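Local atomic coordinates of putative short-chain dehydrogenase/reductase (Burkholderia xenovorans, PDB entry 5IZ4), a protein that belongs to the short-chain dehydrogenase/reductase family, binds ADP in its nucleotide pocket and may act as an NADPH-dependent 3-oxoacyl-[acyl-carrier-protein] reductase. Residues A73-G76 and D80-H83. Residues are numbered along the deposited sequence; the frame is centred on the assembly and turned at random.
With ADP (adenosine-5'-diphosphate), chain B.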
ATOM      1  N   ALA A  73     -28.893  13.356  15.171  1.00 25.85           N
ATOM      2  CA  ALA A  73     -28.320  13.997  13.992  1.00 26.18           C
ATOM      3  C   ALA A  73     -28.341  13.039  12.814  1.00 24.56           C
ATOM      4  O   ALA A  73     -27.910  11.889  12.930  1.00 26.43           O
ATOM      5  CB  ALA A  73     -26.886  14.470  14.248  1.00 23.94           C
ATOM      6  N   ASP A  74     -28.848  13.516  11.690  1.00 20.99           N
ATOM      7  CA  ASP A  74     -28.644  12.878  10.396  1.00 23.04           C
ATOM      8  C   ASP A  74     -27.378  13.532   9.862  1.00 20.09           C
ATOM      9  O   ASP A  74     -27.401  14.693   9.458  1.00 21.98           O
ATOM     10  CB  ASP A  74     -29.862  13.107   9.501  1.00 23.41           C
ATOM     11  CG  ASP A  74     -29.709  12.532   8.096  1.00 29.24           C
ATOM     12  OD1 ASP A  74     -28.581  12.238   7.670  1.00 23.16           O
ATOM     13  OD2 ASP A  74     -30.738  12.397   7.396  1.00 31.03           O
ATOM     14  N   VAL A  75     -26.253  12.811   9.901  1.00 19.12           N
ATOM     15  CA  VAL A  75     -24.983  13.468   9.603  1.00 18.36           C
ATOM     16  C   VAL A  75     -24.906  13.931   8.152  1.00 19.49           C
ATOM     17  O   VAL A  75     -24.079  14.793   7.827  1.00 20.97           O
ATOM     18  CB  VAL A  75     -23.767  12.570   9.941  1.00 17.31           C
ATOM     19  CG1 VAL A  75     -23.645  12.347  11.458  1.00 21.91           C
ATOM     20  CG2 VAL A  75     -23.834  11.241   9.195  1.00 18.22           C
ATOM     21  N   GLY A  76     -25.746  13.399   7.264  1.00 20.81           N
ATOM     22  CA  GLY A  76     -25.786  13.912   5.908  1.00 22.16           C
ATOM     23  C   GLY A  76     -26.270  15.347   5.809  1.00 21.69           C
ATOM     24  O   GLY A  76     -26.071  15.996   4.775  1.00 22.17           O
ATOM     25  N   ASP A  80     -27.526  19.481  10.993  1.00 21.87           N
ATOM     26  CA  ASP A  80     -27.630  18.519  12.088  1.00 19.09           C
ATOM     27  C   ASP A  80     -26.282  18.330  12.771  1.00 23.97           C
ATOM     28  O   ASP A  80     -26.218  18.197  13.998  1.00 22.42           O
ATOM     29  CB  ASP A  80     -28.151  17.175  11.570  1.00 23.17           C
ATOM     30  CG  ASP A  80     -29.669  17.155  11.391  1.00 24.83           C
ATOM     31  OD1 ASP A  80     -30.282  18.235  11.297  1.00 25.33           O
ATOM     32  OD2 ASP A  80     -30.248  16.047  11.339  1.00 25.44           O
ATOM     33  N   CYS A  81     -25.199  18.324  11.987  1.00 23.89           N
ATOM     34  CA  CYS A  81     -23.859  18.202  12.559  1.00 17.82           C
ATOM     35  C   CYS A  81     -23.522  19.421  13.403  1.00 20.69           C
ATOM     36  O   CYS A  81     -23.009  19.290  14.519  1.00 21.58           O
ATOM     37  CB  CYS A  81     -22.821  18.014  11.451  1.00 17.88           C
ATOM     38  SG  CYS A  81     -23.024  16.535  10.454  1.00 21.77           S
ATOM     39  N   ARG A  82     -23.826  20.617  12.895  1.00 20.97           N
ATOM     40  CA  ARG A  82     -23.546  21.837  13.646  1.00 22.19           C
ATOM     41  C   ARG A  82     -24.357  21.900  14.932  1.00 24.43           C
ATOM     42  O   ARG A  82     -23.832  22.288  15.983  1.00 25.44           O
ATOM     43  CB  ARG A  82     -23.842  23.068  12.790  1.00 25.57           C
ATOM     44  CG  ARG A  82     -23.131  23.096  11.450  1.00 35.88           C
ATOM     45  CD  ARG A  82     -21.657  23.407  11.601  1.00 44.91           C
ATOM     46  NE  ARG A  82     -21.059  23.732  10.309  1.00 52.62           N
ATOM     47  CZ  ARG A  82     -19.793  24.097  10.136  1.00 43.07           C
ATOM     48  NH1 ARG A  82     -18.979  24.192  11.178  1.00 38.59           N
ATOM     49  NH2 ARG A  82     -19.345  24.376   8.920  1.00 48.79           N
ATOM     50  N   HIS A  83     -25.655  21.580  14.858  1.00 23.93           N
ATOM     51  CA  HIS A  83     -26.483  21.592  16.059  0.51 24.17           C
ATOM     52  C   HIS A  83     -25.963  20.608  17.098  1.00 24.74           C
ATOM     53  O   HIS A  83     -25.956  20.908  18.299  1.00 26.10           O
ATOM     54  CB  HIS A  83     -27.932  21.266  15.703  0.51 27.99           C
ATOM     55  CG  HIS A  83     -28.871  21.350  16.866  0.51 34.32           C
ATOM     56  ND1 HIS A  83     -29.060  20.307  17.747  0.51 35.41           N
ATOM     57  CD2 HIS A  83     -29.673  22.353  17.293  0.51 35.35           C
ATOM     58  CE1 HIS A  83     -29.942  20.663  18.665  0.51 25.01           C
ATOM     59  NE2 HIS A  83     -30.329  21.900  18.411  0.51 38.48           N
TER
HETATM   60  PB  ADP B 300     -21.560  -1.104  12.551  1.00 75.41           P
HETATM   61  O1B ADP B 300     -21.314   0.293  11.875  1.00 78.40           O
HETATM   62  O2B ADP B 300     -21.565  -1.129  14.107  1.00 71.57           O
HETATM   63  O3B ADP B 300     -20.892  -2.344  11.876  1.00 84.00           O
HETATM   64  PA  ADP B 300     -24.497  -0.304  12.544  1.00 60.68           P
HETATM   65  O1A ADP B 300     -25.519  -0.161  11.279  1.00 54.81           O
HETATM   66  O2A ADP B 300     -25.264  -0.716  13.840  1.00 64.01           O
HETATM   67  O3A ADP B 300     -23.306  -1.225  12.047  1.00 75.39           O
HETATM   68  O5' ADP B 300     -24.037   1.283  12.639  1.00 56.09           O
HETATM   69  C5' ADP B 300     -24.529   2.282  11.731  1.00 32.72           C
HETATM   70  C4' ADP B 300     -25.151   3.354  12.629  1.00 31.35           C
HETATM   71  O4' ADP B 300     -25.245   4.642  11.900  1.00 23.89           O
HETATM   72  C3' ADP B 300     -26.592   3.028  13.096  1.00 28.52           C
HETATM   73  O3' ADP B 300     -26.842   3.508  14.387  1.00 36.78           O
HETATM   74  C2' ADP B 300     -27.405   3.858  12.064  1.00 31.17           C
HETATM   75  O2' ADP B 300     -28.684   4.097  12.655  1.00 38.43           O
HETATM   76  C1' ADP B 300     -26.571   5.124  11.999  1.00 22.00           C
HETATM   77  N9  ADP B 300     -26.907   5.934  10.810  1.00 22.36           N
HETATM   78  C8  ADP B 300     -27.319   5.517   9.534  1.00 21.72           C
HETATM   79  N7  ADP B 300     -27.531   6.550   8.754  1.00 21.69           N
HETATM   80  C5  ADP B 300     -27.261   7.668   9.518  1.00 22.64           C
HETATM   81  C6  ADP B 300     -27.311   9.022   9.240  1.00 18.53           C
HETATM   82  N6  ADP B 300     -27.686   9.454   8.011  1.00 22.84           N
HETATM   83  N1  ADP B 300     -26.986   9.895  10.200  1.00 18.56           N
HETATM   84  C2  ADP B 300     -26.629   9.434  11.411  1.00 18.47           C
HETATM   85  N3  ADP B 300     -26.560   8.163  11.760  1.00 23.66           N
HETATM   86  C4  ADP B 300     -26.877   7.292  10.791  1.00 23.10           C
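Asp-80, near the start of helix 78-92, reaches back to the loop that leads into the helix and takes the backbone N of Asp-74 on its OD2, at 2.9 Å and nearly straight (165°). The bond uses the anti lone pair of OD2, directed away from OD1. CB of Ala-73 makes van der Waals contact with CB of Asp-80 at 4.0 Å. SG of Cys-81 lies 3.3 Å from the carbonyl O of Val-75 and, in apolar contact, 4.1 Å from CB of the same residue. Helix 118-146 packs against this area through Val-127 and Met-135.

The carboxylate of Asp-74 serves the nucleotide instead. With CG anti to the backbone N (chi1 177°), OD1 accepts from N6 of ADP at 2.9 Å. Closing an Asx turn, the N of Gly-76 meets OD1 at 3.1 Å from the anti side, 30° out of the carboxylate plane. The N of Val-75 donates to N1 of ADP at 3.0 Å, while CG2 of Val-75 lies 3.6 Å from N1. Adenine is thus read by one side chain and one backbone N-H in the loop after strand 68-72, a hallmark of the Rossmann-type cofactor site of short-chain dehydrogenases/reductases.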